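Local atomic coordinates of phosphatase (Thermotoga maritima, PDB entry 1NF2), a protein that is probably a magnesium-dependent phosphatase of the haloacid dehalogenase family, hydrolysing phosphate esters with a core domain and a separate substrate-binding domain. Residues F7-G11 / T12-D16; T62-N66 / G67-Y71; S121-H125 / S126-Y130; E138-K142 / M143-K147. One frame throughout, in Å; residues are numbered along the deposited sequence.

Contact 1: F7-G11 / T12-D16; sequences FDLDG and TLLND. With MG (magnesium ion), chain F.
Asp8 and Thr12 meet at about a right angle where strand 4-8 turns into helix 9-13. Two backbone amides converge on one acceptor: Thr12 N donates to Leu9 O at 3.0 Å and Leu14 N at 2.9 Å, from opposite faces of the carbonyl. Leu13 N reaches Asp8 O at 3.3 Å. Gly11, with phi 62°, suits this tight turn because a positive phi costs glycine little. Among the side chains, Thr12 lays CB and CG2 against Asp8 O, and OG1, anti to the carbonyl carbon (chi1 -55°), is placed for a weak bond of 3.3 Å to Asp10 O. Leu14 CD1 packs on Leu9 CB at 3.8 Å. Two oxygens face the metal: Asp8 OD1 binds magnesium at 2.5 Å, and Asp10 O lies 2.6 Å from it. Lys191 and Arg43 form salt bridges with Asp8 OD2 and Asp10 OD2. A glycine in place of Thr12 would probably leave Asp10 O without its hydroxyl partner and Asp8 O without its apolar cover. Asp-Leu-Asp-Gly-Thr is the first signature motif of the haloacid dehalogenase family, whose leading aspartate is the usual nucleophile, and both metal-facing oxygens, one carboxylate and one carbonyl, are hard ligands for magnesium.

Contact 2: T62-N66 / G67-Y71; sequences TIAYN and GAIVY
Tyr65 and Ile69 lie side by side and point the same way: Ile69 CD1 touches Tyr65 CD2 at 3.6 Å, while Tyr65 CB rests on Ala68 CB at 3.8 Å. Both long side chains carry their first branch anti to the carbonyl carbon (chi1 -72° in each), which sends ring and aliphatic chain off together. The methyl of Ala64 packs on Ile69 CB. At the far end Thr62 CB meets Tyr71 CD1 at 4.1 Å, on the face that Ala64 and Ile69 also share.

The backbone sets these pairs in register. Thr62 and Tyr71 exchange two bonds, N to O, each 2.7 Å long, and Ala64 N donates to Ile69 O at 3.0 Å. The return bond, Ile69 N to Ala64 O, is weak, and Ala64 O also accepts from Gly67 N, at 3.0 Å and from above the carbonyl plane. Gly67 has phi 112°, where a side chain would strike Asn66 O, so glycine fits here.

Farther out, Thr62 OG1 bonds Glu52, Tyr71 OH bonds Thr59 and Tyr65 OH bonds Asp108, so each polar end is satisfied. Helix 45-55 covers Thr62, Ile69 and Tyr71; helix 191-202 covers Ile63 and Val70. Ala68 and Ile69 both stand opposite Ala64, a classic beta bulge at the turn end of an antiparallel hairpin that widens the parallel core sheet of the hydrolase domain.

Contact 3: S121-H125 / S126-Y130; sequences SYARH and SNVDY
Tyr122 O, near the C-terminal end of helix 117-125, is gripped twice by Ser126. Ser126 N donates to Tyr122 O at 2.9 Å and Ser126 OG to the same oxygen at 2.6 Å, from opposite faces of the carbonyl plane. The serine hydroxyl can do this because chi1 of 57° holds OG between the backbone N and the carbonyl carbon, folded back toward the helix. The same OG sits over one face of the Tyr122 ring, 3.1 Å above its plane and displaced toward the rim, so a small polar residue fits beneath the aromatic group. The ring's own hydroxyl is satisfied by Tyr105 OH. With an alanine replacing Tyr122, Tyr105 OH would probably lose its mate and Ser126 OG the aromatic face that covers it.

The next carbonyls are served along the chain. Val128 N donates to Ala123 O at 3.1 Å, though that oxygen is placed with less certainty, and Asn127 N makes a weak bond to Arg124 O. His125 O accepts from a water at 2.8 Å, which in turn takes a weak bond from Asn127 ND2. His125 ND1 turns back for a weak bond to Ser121 O.

Apolar packing completes the turn: Ala123 CB, small enough for a close approach, lies 3.5 Å from Tyr130 CD1 and 4.2 Å from Val128 CG2. Tyr130 OH bonds Asp115. This is a helix C-terminus whose last carbonyls are met by backbone amides and the Ser126 hydroxyl of the following turn, leading into edge strand 130-132 of the smaller sheet, probably the substrate-binding domain.

Contact 4: E138-K142 / M143-K147; sequences ELVSK and MGTTK
Val140 O receives two backbone donors as helix 136-143 closes. Gly144 N approaches Val140 O in the carbonyl plane, on a lone pair, at 2.8 Å; Met143 N comes in to the same oxygen at 3.0 Å but from well above that plane, 64° out of it. Met143 N is also near Leu139 O, with a weak bond of 2.8 Å. Gly144 then turns the chain away at a phi of 82°, where a side chain would press on Met143 O, and so glycine suits the exit.

Apolar contacts run along two sides. Val140 CG1, anti to the backbone N at chi1 176°, meets Thr145 CG2 obliquely at 4.0 Å, a compact branched pair in the interior. Leu139 and Met143 lie alongside each other, pointing the same way, though the closeness of their ends is doubtful in the model.

Of the polar ends, Thr145 OG1 bonds Tyr105 O, and Ser141 OG bonds Ser137 O within the helix. Lys147 NZ forms a salt bridge with Glu183, and Lys147 makes a cation-pi contact with Tyr105. The helix rests by Val140 on Ala104 of strand 102-105 and on Ala88 of helix 85-95, and its exit leads through Thr145 into strand 147-151, the neighbour of strand 102-105 in the smaller sheet.

How the contacts relate
The four contacts follow one another along the chain. Contacts 1 and 2 both reach the larger, eight-stranded sheet, contact 1 at the end of strand 4-8 and contact 2 in the hairpin near its outer edge; their centres lie about 16 Å apart. Contacts 3 and 4, centres about 20 Å apart, end helices that lead into strands 130-132 and 147-151 of the smaller, six-stranded sheet. Contact 2 meets contact 4 directly, Tyr65 CD1 packing on Thr146 CG2 at 3.7 Å, so the two sheets' domains touch there. Contact 3 comes within about 7 Å of contact 1 (nearest atoms), consistent with the smaller domain facing the magnesium site.

Contact 1: F7-G11 / T12-D16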
loop_
_atom_site.group_PDB
_atom_site.type_symbol
_atom_site.label_atom_id
_atom_site.label_comp_id
_atom_site.label_asym_id
_atom_site.label_seq_id
_atom_site.Cartn_x
_atom_site.Cartn_y
_atom_site.Cartn_z
ATOM N N PHE A 7 5.081 -10.169 1.415
ATOM C CA PHE A 7 4.284 -10.300 0.200
ATOM C C PHE A 7 3.468 -9.058 -0.155
ATOM O O PHE A 7 2.729 -8.534 0.680
ATOM C CB PHE A 7 3.270 -11.446 0.347
ATOM C CG PHE A 7 3.862 -12.758 0.770
ATOM C CD1 PHE A 7 4.453 -13.606 -0.162
ATOM C CD2 PHE A 7 3.788 -13.168 2.100
ATOM C CE1 PHE A 7 4.962 -14.855 0.223
ATOM C CE2 PHE A 7 4.296 -14.417 2.496
ATOM C CZ PHE A 7 4.882 -15.259 1.553
ATOM N N ASP A 8 3.584 -8.591 -1.391
ATOM C CA ASP A 8 2.750 -7.474 -1.820
ATOM C C ASP A 8 1.436 -8.214 -2.088
ATOM O O ASP A 8 1.446 -9.437 -2.282
ATOM C CB ASP A 8 3.284 -6.856 -3.119
ATOM C CG ASP A 8 2.498 -5.617 -3.560
ATOM O OD1 ASP A 8 2.883 -4.993 -4.575
ATOM O OD2 ASP A 8 1.500 -5.259 -2.904
ATOM N N LEU A 9 0.314 -7.502 -2.076
ATOM C CA LEU A 9 -0.985 -8.127 -2.329
ATOM C C LEU A 9 -1.323 -8.099 -3.817
ATOM O O LEU A 9 -1.156 -9.104 -4.510
ATOM C CB LEU A 9 -2.081 -7.422 -1.523
ATOM C CG LEU A 9 -2.627 -8.152 -0.291
ATOM C CD1 LEU A 9 -1.504 -8.807 0.478
ATOM C CD2 LEU A 9 -3.373 -7.174 0.593
ATOM N N ASP A 10 -1.789 -6.950 -4.307
ATOM C CA ASP A 10 -2.143 -6.801 -5.718
ATOM C C ASP A 10 -0.999 -7.226 -6.636
ATOM O O ASP A 10 0.172 -6.968 -6.345
ATOM C CB ASP A 10 -2.539 -5.346 -6.011
ATOM C CG ASP A 10 -3.877 -4.966 -5.387
ATOM O OD1 ASP A 10 -4.928 -5.246 -6.000
ATOM O OD2 ASP A 10 -3.879 -4.406 -4.273
ATOM N N GLY A 11 -1.354 -7.891 -7.737
ATOM C CA GLY A 11 -0.374 -8.356 -8.706
ATOM C C GLY A 11 0.646 -9.355 -8.183
ATOM O O GLY A 11 1.548 -9.758 -8.920
ATOM N N THR A 12 0.483 -9.786 -6.933
ATOM C CA THR A 12 1.432 -10.697 -6.294
ATOM C C THR A 12 0.754 -11.893 -5.612
ATOM O O THR A 12 0.636 -12.963 -6.212
ATOM C CB THR A 12 2.271 -9.898 -5.273
ATOM O OG1 THR A 12 2.876 -8.788 -5.952
ATOM C CG2 THR A 12 3.357 -10.766 -4.637
ATOM N N LEU A 13 0.315 -11.720 -4.370
ATOM C CA LEU A 13 -0.368 -12.800 -3.660
ATOM C C LEU A 13 -1.824 -12.892 -4.140
ATOM O O LEU A 13 -2.419 -13.967 -4.127
ATOM C CB LEU A 13 -0.357 -12.563 -2.146
ATOM C CG LEU A 13 -0.115 -13.749 -1.199
ATOM C CD1 LEU A 13 -0.759 -13.435 0.146
ATOM C CD2 LEU A 13 -0.698 -15.036 -1.764
ATOM N N LEU A 14 -2.399 -11.759 -4.547
ATOM C CA LEU A 14 -3.773 -11.735 -5.046
ATOM C C LEU A 14 -3.763 -11.903 -6.555
ATOM O O LEU A 14 -2.919 -11.324 -7.239
ATOM C CB LEU A 14 -4.459 -10.407 -4.714
ATOM C CG LEU A 14 -4.603 -10.004 -3.247
ATOM C CD1 LEU A 14 -5.243 -8.622 -3.169
ATOM C CD2 LEU A 14 -5.434 -11.033 -2.503
ATOM N N ASN A 15 -4.689 -12.695 -7.087
ATOM C CA ASN A 15 -4.735 -12.858 -8.531
ATOM C C ASN A 15 -5.489 -11.660 -9.102
ATOM O O ASN A 15 -5.897 -10.768 -8.353
ATOM C CB ASN A 15 -5.397 -14.197 -8.929
ATOM C CG ASN A 15 -6.865 -14.311 -8.503
ATOM O OD1 ASN A 15 -7.405 -15.419 -8.435
ATOM N ND2 ASN A 15 -7.514 -13.184 -8.235
ATOM N N ASP A 16 -5.664 -11.630 -10.415
ATOM C CA ASP A 16 -6.359 -10.520 -11.045
ATOM C C ASP A 16 -7.802 -10.332 -10.577
ATOM O O ASP A 16 -8.399 -9.284 -10.820
ATOM C CB ASP A 16 -6.303 -10.660 -12.570
ATOM C CG ASP A 16 -4.926 -10.330 -13.129
ATOM O OD1 ASP A 16 -4.090 -9.788 -12.372
ATOM O OD2 ASP A 16 -4.682 -10.601 -14.324
HETATM MG MG MG F . 1.308 -4.608 -6.476
HETATM O O HOH W 1 -4.105 -8.357 -8.236
#

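Contact 2: T62-N66 / G67-Y71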
loop_
_atom_site.group_PDB
_atom_site.type_symbol
_atom_site.label_atom_id
_atom_site.label_comp_id
_atom_site.label_asym_id
_atom_site.label_seq_id
_atom_site.Cartn_x
_atom_site.Cartn_y
_atom_site.Cartn_z
ATOM N N THR A 62 1.836 -5.687 9.319
ATOM C CA THR A 62 1.370 -5.169 8.047
ATOM C C THR A 62 1.871 -3.782 7.634
ATOM O O THR A 62 2.006 -2.877 8.464
ATOM C CB THR A 62 -0.183 -5.168 8.043
ATOM O OG1 THR A 62 -0.655 -6.518 8.167
ATOM C CG2 THR A 62 -0.737 -4.550 6.765
ATOM N N ILE A 63 2.154 -3.638 6.342
ATOM C CA ILE A 63 2.580 -2.368 5.769
ATOM C C ILE A 63 1.426 -1.973 4.847
ATOM O O ILE A 63 1.090 -2.701 3.910
ATOM C CB ILE A 63 3.894 -2.503 4.952
ATOM C CG1 ILE A 63 5.049 -2.898 5.882
ATOM C CG2 ILE A 63 4.227 -1.174 4.261
ATOM C CD1 ILE A 63 6.373 -3.076 5.177
ATOM N N ALA A 64 0.808 -0.833 5.143
ATOM C CA ALA A 64 -0.332 -0.324 4.389
ATOM C C ALA A 64 -0.070 1.085 3.830
ATOM O O ALA A 64 0.946 1.703 4.149
ATOM C CB ALA A 64 -1.565 -0.311 5.294
ATOM N N TYR A 65 -0.985 1.582 2.995
ATOM C CA TYR A 65 -0.837 2.913 2.398
ATOM C C TYR A 65 0.548 3.098 1.787
ATOM O O TYR A 65 1.137 4.178 1.875
ATOM C CB TYR A 65 -1.071 4.006 3.446
ATOM C CG TYR A 65 -2.517 4.160 3.869
ATOM C CD1 TYR A 65 -3.442 4.805 3.050
ATOM C CD2 TYR A 65 -2.957 3.666 5.094
ATOM C CE1 TYR A 65 -4.779 4.958 3.448
ATOM C CE2 TYR A 65 -4.281 3.809 5.497
ATOM C CZ TYR A 65 -5.186 4.458 4.674
ATOM O OH TYR A 65 -6.489 4.613 5.090
ATOM N N ASN A 66 1.068 2.030 1.188
ATOM C CA ASN A 66 2.374 2.067 0.535
ATOM C C ASN A 66 3.522 2.574 1.418
ATOM O O ASN A 66 4.416 3.287 0.952
ATOM C CB ASN A 66 2.279 2.914 -0.741
ATOM C CG ASN A 66 3.510 2.788 -1.615
ATOM O OD1 ASN A 66 4.005 1.689 -1.836
ATOM N ND2 ASN A 66 4.005 3.916 -2.125
ATOM N N GLY A 67 3.501 2.207 2.696
ATOM C CA GLY A 67 4.576 2.620 3.582
ATOM C C GLY A 67 4.265 3.615 4.685
ATOM O O GLY A 67 5.074 3.767 5.610
ATOM N N ALA A 68 3.112 4.281 4.612
ATOM C CA ALA A 68 2.737 5.276 5.615
ATOM C C ALA A 68 2.329 4.629 6.935
ATOM O O ALA A 68 2.493 5.223 8.004
ATOM C CB ALA A 68 1.605 6.164 5.089
ATOM N N ILE A 69 1.791 3.417 6.866
ATOM C CA ILE A 69 1.394 2.718 8.076
ATOM C C ILE A 69 2.087 1.377 8.273
ATOM O O ILE A 69 2.202 0.579 7.339
ATOM C CB ILE A 69 -0.132 2.493 8.111
ATOM C CG1 ILE A 69 -0.830 3.838 8.361
ATOM C CG2 ILE A 69 -0.506 1.484 9.189
ATOM C CD1 ILE A 69 -2.307 3.735 8.635
ATOM N N VAL A 70 2.571 1.156 9.493
ATOM C CA VAL A 70 3.199 -0.108 9.866
ATOM C C VAL A 70 2.393 -0.585 11.070
ATOM O O VAL A 70 2.288 0.114 12.078
ATOM C CB VAL A 70 4.685 0.054 10.264
ATOM C CG1 VAL A 70 5.250 -1.287 10.736
ATOM C CG2 VAL A 70 5.490 0.549 9.074
ATOM N N TYR A 71 1.806 -1.769 10.946
ATOM C CA TYR A 71 0.981 -2.333 12.001
ATOM C C TYR A 71 1.477 -3.684 12.514
ATOM O O TYR A 71 1.949 -4.519 11.741
ATOM C CB TYR A 71 -0.451 -2.452 11.472
ATOM C CG TYR A 71 -1.338 -3.459 12.176
ATOM C CD1 TYR A 71 -1.179 -4.836 11.964
ATOM C CD2 TYR A 71 -2.360 -3.038 13.030
ATOM C CE1 TYR A 71 -2.015 -5.766 12.581
ATOM C CE2 TYR A 71 -3.206 -3.960 13.650
ATOM C CZ TYR A 71 -3.027 -5.322 13.421
ATOM O OH TYR A 71 -3.866 -6.230 14.025
#

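Contact 3: S121-H125 / S126-Y130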
loop_
_atom_site.group_PDB
_atom_site.type_symbol
_atom_site.label_atom_id
_atom_site.label_comp_id
_atom_site.label_asym_id
_atom_site.label_seq_id
_atom_site.Cartn_x
_atom_site.Cartn_y
_atom_site.Cartn_z
ATOM N N SER A 121 -17.924 5.847 -8.278
ATOM C CA SER A 121 -17.153 5.000 -9.179
ATOM C C SER A 121 -15.748 4.678 -8.679
ATOM O O SER A 121 -15.196 3.632 -9.017
ATOM C CB SER A 121 -17.060 5.653 -10.559
ATOM O OG SER A 121 -16.207 4.906 -11.408
ATOM N N TYR A 122 -15.157 5.573 -7.889
ATOM C CA TYR A 122 -13.816 5.317 -7.382
ATOM C C TYR A 122 -13.846 4.267 -6.281
ATOM O O TYR A 122 -13.015 3.360 -6.259
ATOM C CB TYR A 122 -13.166 6.602 -6.851
ATOM C CG TYR A 122 -11.908 6.341 -6.040
ATOM C CD1 TYR A 122 -11.980 6.061 -4.671
ATOM C CD2 TYR A 122 -10.657 6.294 -6.654
ATOM C CE1 TYR A 122 -10.839 5.735 -3.936
ATOM C CE2 TYR A 122 -9.510 5.970 -5.929
ATOM C CZ TYR A 122 -9.611 5.689 -4.573
ATOM O OH TYR A 122 -8.485 5.335 -3.865
ATOM N N ALA A 123 -14.801 4.397 -5.366
ATOM C CA ALA A 123 -14.928 3.456 -4.261
ATOM C C ALA A 123 -15.320 2.081 -4.783
ATOM O O ALA A 123 -15.003 1.058 -4.175
ATOM C CB ALA A 123 -15.968 3.953 -3.270
ATOM N N ARG A 124 -16.018 2.076 -5.913
ATOM C CA ARG A 124 -16.473 0.849 -6.552
ATOM C C ARG A 124 -15.270 0.112 -7.127
ATOM O O ARG A 124 -15.022 -1.042 -6.795
ATOM C CB ARG A 124 -17.453 1.199 -7.673
ATOM C CG ARG A 124 -18.130 0.024 -8.352
ATOM C CD ARG A 124 -18.771 0.509 -9.644
ATOM N NE ARG A 124 -19.538 1.736 -9.429
ATOM C CZ ARG A 124 -19.768 2.655 -10.362
ATOM N NH1 ARG A 124 -19.289 2.496 -11.589
ATOM N NH2 ARG A 124 -20.472 3.742 -10.065
ATOM N N HIS A 125 -14.522 0.803 -7.983
ATOM C CA HIS A 125 -13.350 0.223 -8.625
ATOM C C HIS A 125 -12.209 -0.108 -7.662
ATOM O O HIS A 125 -11.514 -1.104 -7.853
ATOM C CB HIS A 125 -12.838 1.136 -9.751
ATOM C CG HIS A 125 -13.764 1.223 -10.927
ATOM N ND1 HIS A 125 -15.087 1.597 -10.816
ATOM C CD2 HIS A 125 -13.544 1.019 -12.248
ATOM C CE1 HIS A 125 -15.640 1.624 -12.016
ATOM N NE2 HIS A 125 -14.724 1.277 -12.902
ATOM N N SER A 126 -11.979 0.710 -6.640
ATOM C CA SER A 126 -10.901 0.403 -5.694
ATOM C C SER A 126 -11.514 -0.158 -4.409
ATOM O O SER A 126 -10.896 -0.114 -3.341
ATOM C CB SER A 126 -10.079 1.661 -5.393
ATOM O OG SER A 126 -10.881 2.701 -4.880
ATOM N N ASN A 127 -12.716 -0.724 -4.560
ATOM C CA ASN A 127 -13.545 -1.295 -3.484
ATOM C C ASN A 127 -13.206 -1.025 -2.020
ATOM O O ASN A 127 -12.481 -1.778 -1.359
ATOM C CB ASN A 127 -13.813 -2.803 -3.712
ATOM C CG ASN A 127 -12.665 -3.531 -4.376
ATOM O OD1 ASN A 127 -12.803 -4.693 -4.761
ATOM N ND2 ASN A 127 -11.527 -2.865 -4.511
ATOM N N VAL A 128 -13.797 0.070 -1.541
ATOM C CA VAL A 128 -13.656 0.579 -0.180
ATOM C C VAL A 128 -14.954 1.349 0.127
ATOM O O VAL A 128 -15.636 1.808 -0.794
ATOM C CB VAL A 128 -12.473 1.579 -0.078
ATOM C CG1 VAL A 128 -11.151 0.859 -0.358
ATOM C CG2 VAL A 128 -12.664 2.724 -1.078
ATOM N N ASP A 129 -15.306 1.482 1.404
ATOM C CA ASP A 129 -16.506 2.232 1.797
ATOM C C ASP A 129 -16.093 3.690 2.006
ATOM O O ASP A 129 -14.968 3.957 2.425
ATOM C CB ASP A 129 -17.085 1.694 3.115
ATOM C CG ASP A 129 -17.661 0.294 2.983
ATOM O OD1 ASP A 129 -16.897 -0.644 2.674
ATOM O OD2 ASP A 129 -18.881 0.135 3.197
ATOM N N TYR A 130 -16.985 4.627 1.703
ATOM C CA TYR A 130 -16.679 6.040 1.901
ATOM C C TYR A 130 -17.825 6.728 2.629
ATOM O O TYR A 130 -18.942 6.215 2.684
ATOM C CB TYR A 130 -16.419 6.756 0.570
ATOM C CG TYR A 130 -17.628 6.869 -0.325
ATOM C CD1 TYR A 130 -18.006 5.814 -1.154
ATOM C CD2 TYR A 130 -18.399 8.032 -0.343
ATOM C CE1 TYR A 130 -19.121 5.913 -1.985
ATOM C CE2 TYR A 130 -19.515 8.142 -1.167
ATOM C CZ TYR A 130 -19.870 7.080 -1.987
ATOM O OH TYR A 130 -20.966 7.188 -2.816
HETATM O O HOH W 2 -9.429 -2.527 -6.575
#

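Contact 4: E138-K142 / M143-K147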
loop_
_atom_site.group_PDB
_atom_site.type_symbol
_atom_site.label_atom_id
_atom_site.label_comp_id
_atom_site.label_asym_id
_atom_site.label_seq_id
_atom_site.Cartn_x
_atom_site.Cartn_y
_atom_site.Cartn_z
ATOM N N GLU A 138 -12.779 21.046 7.778
ATOM C CA GLU A 138 -12.473 21.173 9.204
ATOM C C GLU A 138 -11.888 19.876 9.761
ATOM O O GLU A 138 -10.954 19.894 10.571
ATOM C CB GLU A 138 -13.719 21.558 10.011
ATOM C CG GLU A 138 -13.538 21.361 11.523
ATOM C CD GLU A 138 -14.677 21.926 12.362
ATOM O OE1 GLU A 138 -15.855 21.664 12.045
ATOM O OE2 GLU A 138 -14.388 22.623 13.357
ATOM N N LEU A 139 -12.452 18.754 9.325
ATOM C CA LEU A 139 -12.005 17.439 9.762
ATOM C C LEU A 139 -10.502 17.297 9.490
ATOM O O LEU A 139 -9.718 16.983 10.389
ATOM C CB LEU A 139 -12.795 16.359 9.003
ATOM C CG LEU A 139 -12.910 14.953 9.596
ATOM C CD1 LEU A 139 -13.586 15.048 10.931
ATOM C CD2 LEU A 139 -13.728 14.046 8.689
ATOM N N VAL A 140 -10.105 17.546 8.247
ATOM C CA VAL A 140 -8.705 17.441 7.850
ATOM C C VAL A 140 -7.829 18.496 8.511
ATOM O O VAL A 140 -6.836 18.171 9.160
ATOM C CB VAL A 140 -8.542 17.582 6.322
ATOM C CG1 VAL A 140 -7.064 17.563 5.953
ATOM C CG2 VAL A 140 -9.279 16.460 5.613
ATOM N N SER A 141 -8.201 19.758 8.338
ATOM C CA SER A 141 -7.444 20.872 8.898
ATOM C C SER A 141 -7.124 20.721 10.380
ATOM O O SER A 141 -6.194 21.349 10.882
ATOM C CB SER A 141 -8.199 22.184 8.668
ATOM O OG SER A 141 -8.314 22.461 7.281
ATOM N N LYS A 142 -7.882 19.885 11.077
ATOM C CA LYS A 142 -7.665 19.686 12.503
ATOM C C LYS A 142 -7.314 18.258 12.918
ATOM O O LYS A 142 -6.960 18.013 14.070
ATOM C CB LYS A 142 -8.903 20.163 13.276
ATOM C CG LYS A 142 -9.017 19.622 14.696
ATOM C CD LYS A 142 -9.990 20.420 15.547
ATOM C CE LYS A 142 -9.403 21.769 15.934
ATOM N NZ LYS A 142 -10.235 22.457 16.960
ATOM N N MET A 143 -7.390 17.311 11.993
ATOM C CA MET A 143 -7.089 15.932 12.358
ATOM C C MET A 143 -5.943 15.328 11.565
ATOM O O MET A 143 -5.388 14.298 11.946
ATOM C CB MET A 143 -8.343 15.083 12.190
ATOM C CG MET A 143 -8.368 13.822 13.024
ATOM S SD MET A 143 -9.969 13.651 13.831
ATOM C CE MET A 143 -11.000 14.080 12.509
ATOM N N GLY A 144 -5.577 15.978 10.468
ATOM C CA GLY A 144 -4.504 15.464 9.644
ATOM C C GLY A 144 -5.064 14.395 8.731
ATOM O O GLY A 144 -6.136 13.854 8.989
ATOM N N THR A 145 -4.344 14.084 7.664
ATOM C CA THR A 145 -4.804 13.079 6.724
ATOM C C THR A 145 -3.631 12.256 6.202
ATOM O O THR A 145 -2.510 12.761 6.091
ATOM C CB THR A 145 -5.512 13.738 5.536
ATOM O OG1 THR A 145 -5.970 12.734 4.628
ATOM C CG2 THR A 145 -4.556 14.671 4.807
ATOM N N THR A 146 -3.896 10.987 5.894
ATOM C CA THR A 146 -2.861 10.104 5.366
ATOM C C THR A 146 -2.622 10.539 3.932
ATOM O O THR A 146 -1.491 10.541 3.455
ATOM C CB THR A 146 -3.305 8.624 5.386
ATOM O OG1 THR A 146 -3.639 8.243 6.724
ATOM C CG2 THR A 146 -2.190 7.726 4.874
ATOM N N LYS A 147 -3.698 10.897 3.238
ATOM C CA LYS A 147 -3.565 11.378 1.876
ATOM C C LYS A 147 -4.834 12.003 1.313
ATOM O O LYS A 147 -5.932 11.806 1.828
ATOM C CB LYS A 147 -3.065 10.273 0.940
ATOM C CG LYS A 147 -4.033 9.155 0.657
ATOM C CD LYS A 147 -3.427 8.226 -0.387
ATOM C CE LYS A 147 -4.260 6.973 -0.603
ATOM N NZ LYS A 147 -3.541 6.011 -1.487
#